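Local coordinates for protein alkylhalidase CmlS (Streptomyces venezuelae, PDB 3I3L) that acts as a flavin-dependent halogenase in chloramphenicol biosynthesis, carrying an FAD cofactor that is covalently attached to the protein, at residues T226-I229 / G234-W237; Y246-V251 / S271-C276; Q263-F268 / V292-D297. All coordinates share one frame; numbering follows the deposited sequence.

How the interactions relate
Interactions 1 and 2 are buried and interaction 3 lies at the surface, yet all three reach the same mixed sheet of the FAD-binding part. Interaction 1 pairs two of its strands by backbone hydrogen bonds. Interaction 2 is purely apolar, laying the end of helix 265-273 on the next strand, 245-253. The two touch: Trp237 N lies 2.8 Å from Gly249 O, a probable hydrogen bond. Interaction 3 uses the start of that same helix against strand 287-302, and here methyl groups share the work with a water. That strand then runs on to the covalent flavin link at Asp297.

Interaction 1 of 3, residues T226-I229 / G234-W237; sequences TYSI and GWVW
Ile229 and Val236 join strands 226-229 and 234-237 through a pair of backbone bonds. Val236 N gives its hydrogen to Ile229 O at 2.6 Å and an N-H...O angle of 158°. The return bond, Ile229 N to Val236 O, is longer at 2.9 Å and more bent, 133°. This is the hydrogen-bonded pair of an antiparallel hairpin; Ser228 and Trp237 form the non-hydrogen-bonded pair next to it. Weak CA-H...O contacts add to the pairing. Ser228 CA approaches Val236 O at 3.3 Å, and on the other side of that pair Trp237 CA sits 3.2 Å from Tyr227 O.

The side chains divide between the faces of the sheet. On one, Ile229 and Val236 stand side by side, their CB atoms 4.4 Å apart; Cys276 covers the former, and Val248 and Leu250 the latter. On the other face are Ser228 and Trp237. Ser228 CB comes obliquely to the Trp235 indole, 4.2 Å from CE3. Trp237 has CG between its backbone N and carbonyl carbon (chi1 83°), and its indole leads away from strand 226-229 to touch the flavin cofactor.

Outer partners help set the two indoles. Trp235 NE1 is hydrogen-bonded to Tyr378 OH. Trp237 NE1 is hydrogen-bonded to Ser247 OG while its ring meets that of Trp209. With the strand pairing fixing its backbone, and that bond and ring contact steadying its indole, Trp237 is probably held in a set orientation beside FAD.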
# COMPACT_ATOMS: atom_id res chain seq x y z
N THR A 226 -12.16 10.12 -2.75
CA THR A 226 -11.52 9.79 -4.04
C THR A 226 -12.43 8.89 -4.89
O THR A 226 -12.76 7.76 -4.44
CB THR A 226 -10.14 9.08 -3.85
OG1 THR A 226 -9.20 9.98 -3.25
CG2 THR A 226 -9.52 8.53 -5.24
N TYR A 227 -12.79 9.34 -6.11
CA TYR A 227 -13.69 8.55 -6.98
C TYR A 227 -12.90 7.73 -7.99
O TYR A 227 -12.00 8.26 -8.66
CB TYR A 227 -14.63 9.44 -7.74
CG TYR A 227 -15.66 10.11 -6.89
CD1 TYR A 227 -16.77 9.40 -6.47
CD2 TYR A 227 -15.51 11.46 -6.50
CE1 TYR A 227 -17.73 9.99 -5.68
CE2 TYR A 227 -16.48 12.08 -5.75
CZ TYR A 227 -17.59 11.33 -5.34
OH TYR A 227 -18.55 11.90 -4.55
N SER A 228 -13.21 6.43 -8.07
CA SER A 228 -12.66 5.56 -9.13
C SER A 228 -13.84 4.97 -9.88
O SER A 228 -14.75 4.42 -9.28
CB SER A 228 -11.78 4.43 -8.59
OG SER A 228 -10.76 4.89 -7.72
N ILE A 229 -13.82 5.09 -11.20
CA ILE A 229 -15.04 4.89 -12.01
C ILE A 229 -14.70 4.13 -13.26
O ILE A 229 -13.85 4.55 -14.05
CB ILE A 229 -15.67 6.22 -12.40
CG1 ILE A 229 -15.89 7.07 -11.14
CG2 ILE A 229 -16.95 6.02 -13.26
CD1 ILE A 229 -16.61 8.43 -11.38
N GLY A 234 -11.18 1.01 -19.28
CA GLY A 234 -10.43 1.16 -17.99
C GLY A 234 -11.18 1.95 -16.89
O GLY A 234 -12.37 1.69 -16.69
N TRP A 235 -10.49 2.81 -16.14
CA TRP A 235 -11.15 3.54 -15.08
C TRP A 235 -10.72 4.98 -15.02
O TRP A 235 -9.64 5.31 -15.53
CB TRP A 235 -11.08 2.82 -13.69
CG TRP A 235 -9.70 2.44 -13.21
CD1 TRP A 235 -9.01 1.27 -13.49
CD2 TRP A 235 -8.83 3.22 -12.35
NE1 TRP A 235 -7.78 1.31 -12.90
CE2 TRP A 235 -7.66 2.47 -12.16
CE3 TRP A 235 -8.98 4.44 -11.68
CZ2 TRP A 235 -6.58 2.93 -11.36
CZ3 TRP A 235 -7.90 4.91 -10.88
CH2 TRP A 235 -6.73 4.16 -10.73
N VAL A 236 -11.58 5.82 -14.42
CA VAL A 236 -11.31 7.25 -14.26
C VAL A 236 -11.13 7.61 -12.78
O VAL A 236 -11.96 7.18 -11.95
CB VAL A 236 -12.53 8.08 -14.77
CG1 VAL A 236 -12.38 9.58 -14.49
CG2 VAL A 236 -12.76 7.82 -16.27
N TRP A 237 -10.08 8.39 -12.43
CA TRP A 237 -9.98 8.99 -11.07
C TRP A 237 -10.43 10.43 -10.98
O TRP A 237 -10.21 11.21 -11.91
CB TRP A 237 -8.60 8.88 -10.48
CG TRP A 237 -7.59 9.91 -10.89
CD1 TRP A 237 -7.50 11.21 -10.42
CD2 TRP A 237 -6.44 9.73 -11.75
NE1 TRP A 237 -6.43 11.85 -10.97
CE2 TRP A 237 -5.76 10.98 -11.80
CE3 TRP A 237 -5.96 8.66 -12.51
CZ2 TRP A 237 -4.59 11.17 -12.54
CZ3 TRP A 237 -4.77 8.85 -13.26
CH2 TRP A 237 -4.09 10.12 -13.25

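Interaction 2 of 3, residues Y246-V251 / S271-C276; sequences YSVGLV and STLAKC
Leu250 spreads its two methyls over consecutive residues at the end of helix 265-273. CD1 goes to Thr272, 3.7 Å from CB and nearly as close to CG2, while CD2 meets Leu273 CD1, also at 3.7 Å. Both neighbours are met obliquely. The fork gets there because CG stands anti to the carbonyl carbon, beside the backbone N (chi1 -46°), lifting the branch off the strand toward the helix.

Leu273 answers by reaching across. Its CG is anti to the backbone N (chi1 -174°), which carries the methyl pair over to Val248 as well. There the two side chains cross at about a right angle, with Leu273 CD2 4.0 Å from Val248 CG1. Leu273 thus lies against two residues of the strand that are two positions apart and share one face, and Phe212 of the adjoining strand also touches it.

Cutting Leu250 back to an alanine would take away both methyls and would probably open a gap facing Thr272 and Leu273, with Leu273 keeping Val248 and Phe212 but losing its leucine neighbour.

Thr272 presents its carbon side to the leucine because OG1 is hydrogen-bonded to Phe268 O, within its own helix. Just beyond, a type I turn from Leu273 to Cys276 closes with Cys276 N on Leu273 O at 3.2 Å, and Cys276 is the N-cap of helix 277-283. From Val248 and Leu250 across to this helix end, the pattern is that of alpha/beta packing: alternate residues of a strand, on one face of the sheet, buried under a covering helix.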
# COMPACT_ATOMS: atom_id res chain seq x y z
N TYR A 246 -10.05 19.71 -9.09
CA TYR A 246 -10.08 18.25 -9.20
C TYR A 246 -9.03 17.74 -10.16
O TYR A 246 -8.87 18.28 -11.25
CB TYR A 246 -11.45 17.76 -9.61
CG TYR A 246 -12.39 17.48 -8.45
CD1 TYR A 246 -13.07 18.50 -7.82
CD2 TYR A 246 -12.60 16.18 -8.01
CE1 TYR A 246 -13.97 18.22 -6.80
CE2 TYR A 246 -13.48 15.90 -6.97
CZ TYR A 246 -14.15 16.96 -6.37
OH TYR A 246 -15.02 16.71 -5.34
N SER A 247 -8.28 16.75 -9.71
CA SER A 247 -7.40 15.98 -10.60
C SER A 247 -8.29 14.89 -11.21
O SER A 247 -8.99 14.18 -10.47
CB SER A 247 -6.28 15.34 -9.81
OG SER A 247 -5.49 14.48 -10.65
N VAL A 248 -8.30 14.83 -12.54
CA VAL A 248 -9.17 13.85 -13.28
C VAL A 248 -8.33 13.04 -14.27
O VAL A 248 -7.79 13.58 -15.23
CB VAL A 248 -10.30 14.58 -14.02
CG1 VAL A 248 -11.21 13.53 -14.74
CG2 VAL A 248 -11.17 15.38 -13.01
N GLY A 249 -8.20 11.74 -14.02
CA GLY A 249 -7.25 10.91 -14.79
C GLY A 249 -7.91 9.69 -15.41
O GLY A 249 -8.88 9.14 -14.85
N LEU A 250 -7.41 9.28 -16.58
CA LEU A 250 -7.83 8.03 -17.20
C LEU A 250 -6.73 7.00 -16.98
O LEU A 250 -5.56 7.26 -17.24
CB LEU A 250 -8.04 8.19 -18.74
CG LEU A 250 -8.84 9.45 -19.13
CD1 LEU A 250 -8.81 9.67 -20.65
CD2 LEU A 250 -10.31 9.38 -18.66
N VAL A 251 -7.12 5.81 -16.58
CA VAL A 251 -6.17 4.69 -16.58
C VAL A 251 -6.66 3.67 -17.62
O VAL A 251 -7.75 3.10 -17.50
CB VAL A 251 -6.03 4.05 -15.16
CG1 VAL A 251 -5.03 2.88 -15.16
CG2 VAL A 251 -5.55 5.15 -14.16
N SER A 271 -12.11 12.72 -25.81
CA SER A 271 -13.03 11.71 -26.39
C SER A 271 -13.13 10.45 -25.52
O SER A 271 -14.17 9.81 -25.42
CB SER A 271 -12.66 11.32 -27.84
OG SER A 271 -11.33 10.85 -27.95
N THR A 272 -12.05 10.11 -24.85
CA THR A 272 -12.10 9.00 -23.92
C THR A 272 -12.92 9.37 -22.69
O THR A 272 -13.82 8.62 -22.29
CB THR A 272 -10.71 8.49 -23.56
OG1 THR A 272 -9.98 8.22 -24.76
CG2 THR A 272 -10.79 7.18 -22.78
N LEU A 273 -12.64 10.53 -22.10
CA LEU A 273 -13.32 10.89 -20.85
C LEU A 273 -14.84 10.98 -21.08
O LEU A 273 -15.62 10.72 -20.18
CB LEU A 273 -12.79 12.21 -20.30
CG LEU A 273 -13.27 12.69 -18.93
CD1 LEU A 273 -13.11 11.62 -17.86
CD2 LEU A 273 -12.46 13.97 -18.56
N ALA A 274 -15.24 11.33 -22.30
CA ALA A 274 -16.65 11.49 -22.66
C ALA A 274 -17.34 10.11 -22.70
O ALA A 274 -18.56 10.02 -22.65
CB ALA A 274 -16.73 12.19 -24.00
N LYS A 275 -16.57 9.04 -22.76
CA LYS A 275 -17.17 7.70 -22.74
C LYS A 275 -17.63 7.26 -21.37
O LYS A 275 -18.28 6.22 -21.26
CB LYS A 275 -16.19 6.68 -23.28
CG LYS A 275 -15.88 6.81 -24.77
CD LYS A 275 -14.91 5.70 -25.25
CE LYS A 275 -15.62 4.30 -25.62
NZ LYS A 275 -16.61 3.66 -24.57
N CYS A 276 -17.25 8.01 -20.31
CA CYS A 276 -17.52 7.60 -18.91
C CYS A 276 -18.64 8.47 -18.38
O CYS A 276 -18.41 9.57 -17.84
CB CYS A 276 -16.27 7.74 -18.03
SG CYS A 276 -16.57 7.27 -16.29

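Interaction 3 of 3, residues Q263-F268 / V292-D297; sequences QGADAF and VRIVQD. With FAD (flavin-adenine dinucleotide), chain B.
Asp266 and Val292 share a water that bridges the two segments. Asp266 OD1 accepts a hydrogen bond from it at 2.5 Å, and the same water accepts from Val292 N at 3.1 Å, so the backbone N-H of Val292, just before strand residues 293-297, is tied to the helix indirectly. OD1 also lies 3.5 Å from Val292 CG1, the two side chains running obliquely past each other. Asp266 is placed for this by a CG anti to its carbonyl carbon and beside the backbone N (chi1 -66°), which brings the carboxylate nearer to segment 292-297 than its CB bond alone would.

Beside the water the contact is apolar. Ala265 points its single methyl at the other segment, and CB touches Val292 CG2 at 3.6 Å and Ile294 CG2 at 3.8 Å. Val292 and Ile294 are two positions apart in the chain, and between them Arg293 points away, pairing in a salt bridge with Asp290 and making a cation-pi contact with Tyr60. Val292 also packs on Val208 and Tyr269.

Gly264 N-caps the helix and accepts Phe268 N at its carbonyl O, 3.1 Å, while its positive phi marks the break from helix 257-263. Asp266 therefore stands in the first turn, where the helix N-terminus would probably favour its charged form.

Farther along the strand, away from the helix, Asp297 OD1 is bonded covalently to FAD C8M at 1.5 Å, and Val295 CG1 comes to 4.1 Å of the same C8M. Chemically, then, two places along 292-297 are held in very different ways: near Val292 the segment meets the helix through methyls and a bridging water, and at Asp297 it is joined to the flavin by a covalent ester link.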
# COMPACT_ATOMS: atom_id res chain seq x y z
N GLN A 263 -3.01 10.53 -32.45
CA GLN A 263 -4.06 11.55 -32.46
C GLN A 263 -3.84 12.72 -31.48
O GLN A 263 -4.62 13.66 -31.45
CB GLN A 263 -5.45 10.88 -32.32
CG GLN A 263 -6.15 10.95 -30.94
CD GLN A 263 -7.44 10.07 -30.88
OE1 GLN A 263 -8.33 10.27 -30.03
NE2 GLN A 263 -7.52 9.08 -31.80
N GLY A 264 -2.76 12.64 -30.69
CA GLY A 264 -2.46 13.66 -29.66
C GLY A 264 -3.21 13.45 -28.34
O GLY A 264 -4.39 13.07 -28.34
N ALA A 265 -2.53 13.72 -27.23
CA ALA A 265 -3.07 13.46 -25.87
C ALA A 265 -4.39 14.23 -25.61
O ALA A 265 -5.30 13.72 -24.94
CB ALA A 265 -2.00 13.77 -24.79
N ASP A 266 -4.50 15.43 -26.17
CA ASP A 266 -5.66 16.31 -25.90
C ASP A 266 -6.93 15.73 -26.46
O ASP A 266 -7.93 15.66 -25.76
CB ASP A 266 -5.45 17.70 -26.49
CG ASP A 266 -4.32 18.44 -25.80
OD1 ASP A 266 -4.53 18.96 -24.68
OD2 ASP A 266 -3.22 18.48 -26.39
N ALA A 267 -6.86 15.29 -27.72
CA ALA A 267 -7.99 14.67 -28.38
C ALA A 267 -8.30 13.32 -27.72
O ALA A 267 -9.46 13.03 -27.47
CB ALA A 267 -7.68 14.50 -29.93
N PHE A 268 -7.27 12.51 -27.45
CA PHE A 268 -7.51 11.24 -26.76
C PHE A 268 -8.20 11.42 -25.38
O PHE A 268 -9.10 10.68 -25.01
CB PHE A 268 -6.23 10.41 -26.62
CG PHE A 268 -6.48 9.04 -25.99
CD1 PHE A 268 -6.88 7.97 -26.77
CD2 PHE A 268 -6.36 8.86 -24.61
CE1 PHE A 268 -7.13 6.72 -26.21
CE2 PHE A 268 -6.60 7.67 -24.03
CZ PHE A 268 -6.98 6.56 -24.81
N VAL A 292 -2.89 18.40 -20.51
CA VAL A 292 -2.99 16.99 -20.18
C VAL A 292 -1.64 16.35 -20.32
O VAL A 292 -0.88 16.68 -21.23
CB VAL A 292 -4.10 16.16 -20.99
CG1 VAL A 292 -5.07 17.08 -21.76
CG2 VAL A 292 -3.51 15.09 -21.81
N ARG A 293 -1.35 15.47 -19.37
CA ARG A 293 -0.06 14.78 -19.31
C ARG A 293 -0.32 13.30 -19.48
O ARG A 293 -1.44 12.86 -19.34
CB ARG A 293 0.56 15.04 -17.94
CG ARG A 293 1.02 16.57 -17.71
CD ARG A 293 1.30 16.76 -16.20
NE ARG A 293 1.81 18.08 -15.84
CZ ARG A 293 1.07 19.11 -15.46
NH1 ARG A 293 -0.25 19.02 -15.39
NH2 ARG A 293 1.67 20.22 -15.13
N ILE A 294 0.71 12.54 -19.82
CA ILE A 294 0.60 11.11 -19.93
C ILE A 294 1.81 10.46 -19.30
O ILE A 294 2.88 11.09 -19.16
CB ILE A 294 0.56 10.65 -21.39
CG1 ILE A 294 1.92 10.86 -22.05
CG2 ILE A 294 -0.54 11.47 -22.16
CD1 ILE A 294 1.95 10.59 -23.57
N VAL A 295 1.64 9.20 -18.94
CA VAL A 295 2.76 8.39 -18.54
C VAL A 295 2.42 6.93 -18.55
O VAL A 295 1.29 6.57 -18.28
CB VAL A 295 3.25 8.82 -17.13
CG1 VAL A 295 2.31 8.30 -16.07
CG2 VAL A 295 4.66 8.28 -16.91
N GLN A 296 3.41 6.08 -18.87
CA GLN A 296 3.31 4.64 -18.63
C GLN A 296 3.50 4.30 -17.15
O GLN A 296 4.56 4.56 -16.59
CB GLN A 296 4.37 3.81 -19.44
CG GLN A 296 4.36 3.97 -21.03
CD GLN A 296 3.08 3.53 -21.72
OE1 GLN A 296 2.34 2.64 -21.25
NE2 GLN A 296 2.80 4.16 -22.84
N ASP A 297 2.49 3.68 -16.54
CA ASP A 297 2.57 3.29 -15.13
C ASP A 297 2.33 1.81 -15.05
O ASP A 297 1.32 1.38 -14.58
CB ASP A 297 1.51 4.05 -14.31
CG ASP A 297 2.07 5.31 -13.67
OD1 ASP A 297 1.30 6.05 -13.05
OD2 ASP A 297 3.29 5.59 -13.82
PA FAD B . 8.99 9.75 -6.68
O1A FAD B . 9.05 9.53 -8.18
O2A FAD B . 7.79 10.46 -6.16
O5B FAD B . 10.34 10.56 -6.25
C5B FAD B . 11.60 10.18 -6.76
C4B FAD B . 12.55 11.39 -6.91
O4B FAD B . 13.84 10.88 -7.34
C3B FAD B . 12.10 12.37 -7.96
O3B FAD B . 11.90 13.62 -7.38
C2B FAD B . 13.25 12.42 -8.97
O2B FAD B . 13.54 13.73 -9.34
C1B FAD B . 14.42 11.81 -8.22
N9A FAD B . 15.43 11.10 -8.99
C8A FAD B . 15.23 10.18 -9.98
N7A FAD B . 16.43 9.74 -10.41
C5A FAD B . 17.41 10.43 -9.77
C6A FAD B . 18.79 10.38 -9.84
N6A FAD B . 19.39 9.54 -10.67
N1A FAD B . 19.51 11.18 -9.00
C2A FAD B . 18.90 12.05 -8.13
N3A FAD B . 17.54 12.08 -8.06
C4A FAD B . 16.80 11.28 -8.86
N1 FAD B . 0.26 7.32 -5.17
C2 FAD B . -0.58 7.63 -4.12
O2 FAD B . -0.17 7.43 -2.98
N3 FAD B . -1.84 8.12 -4.33
C4 FAD B . -2.30 8.32 -5.61
O4 FAD B . -3.47 8.80 -5.78
C4X FAD B . -1.47 7.98 -6.68
N5 FAD B . -1.89 8.19 -7.96
C5X FAD B . -1.03 7.96 -9.00
C6 FAD B . -1.45 8.15 -10.33
C7 FAD B . -0.61 7.84 -11.36
C7M FAD B . -1.03 8.06 -12.80
C8 FAD B . 0.67 7.39 -11.07
C8M FAD B . 1.64 7.14 -12.15
C9 FAD B . 1.10 7.14 -9.76
C9A FAD B . 0.21 7.45 -8.74
N10 FAD B . 0.67 7.27 -7.46
C10 FAD B . -0.18 7.48 -6.43
C1' FAD B . 1.99 6.59 -7.32
C2' FAD B . 2.92 7.45 -6.51
O2' FAD B . 2.92 8.71 -7.05
C3' FAD B . 4.33 6.92 -6.36
O3' FAD B . 4.29 5.66 -5.74
C4' FAD B . 5.19 7.87 -5.47
O4' FAD B . 5.43 9.10 -6.09
C5' FAD B . 6.55 7.23 -5.21
O5' FAD B . 7.30 8.03 -4.34
P FAD B . 8.87 7.89 -4.49
O1P FAD B . 9.24 6.43 -4.55
O2P FAD B . 9.56 8.78 -3.46
O3P FAD B . 9.21 8.35 -6.00
O HOH W 1 -2.52 19.45 -23.36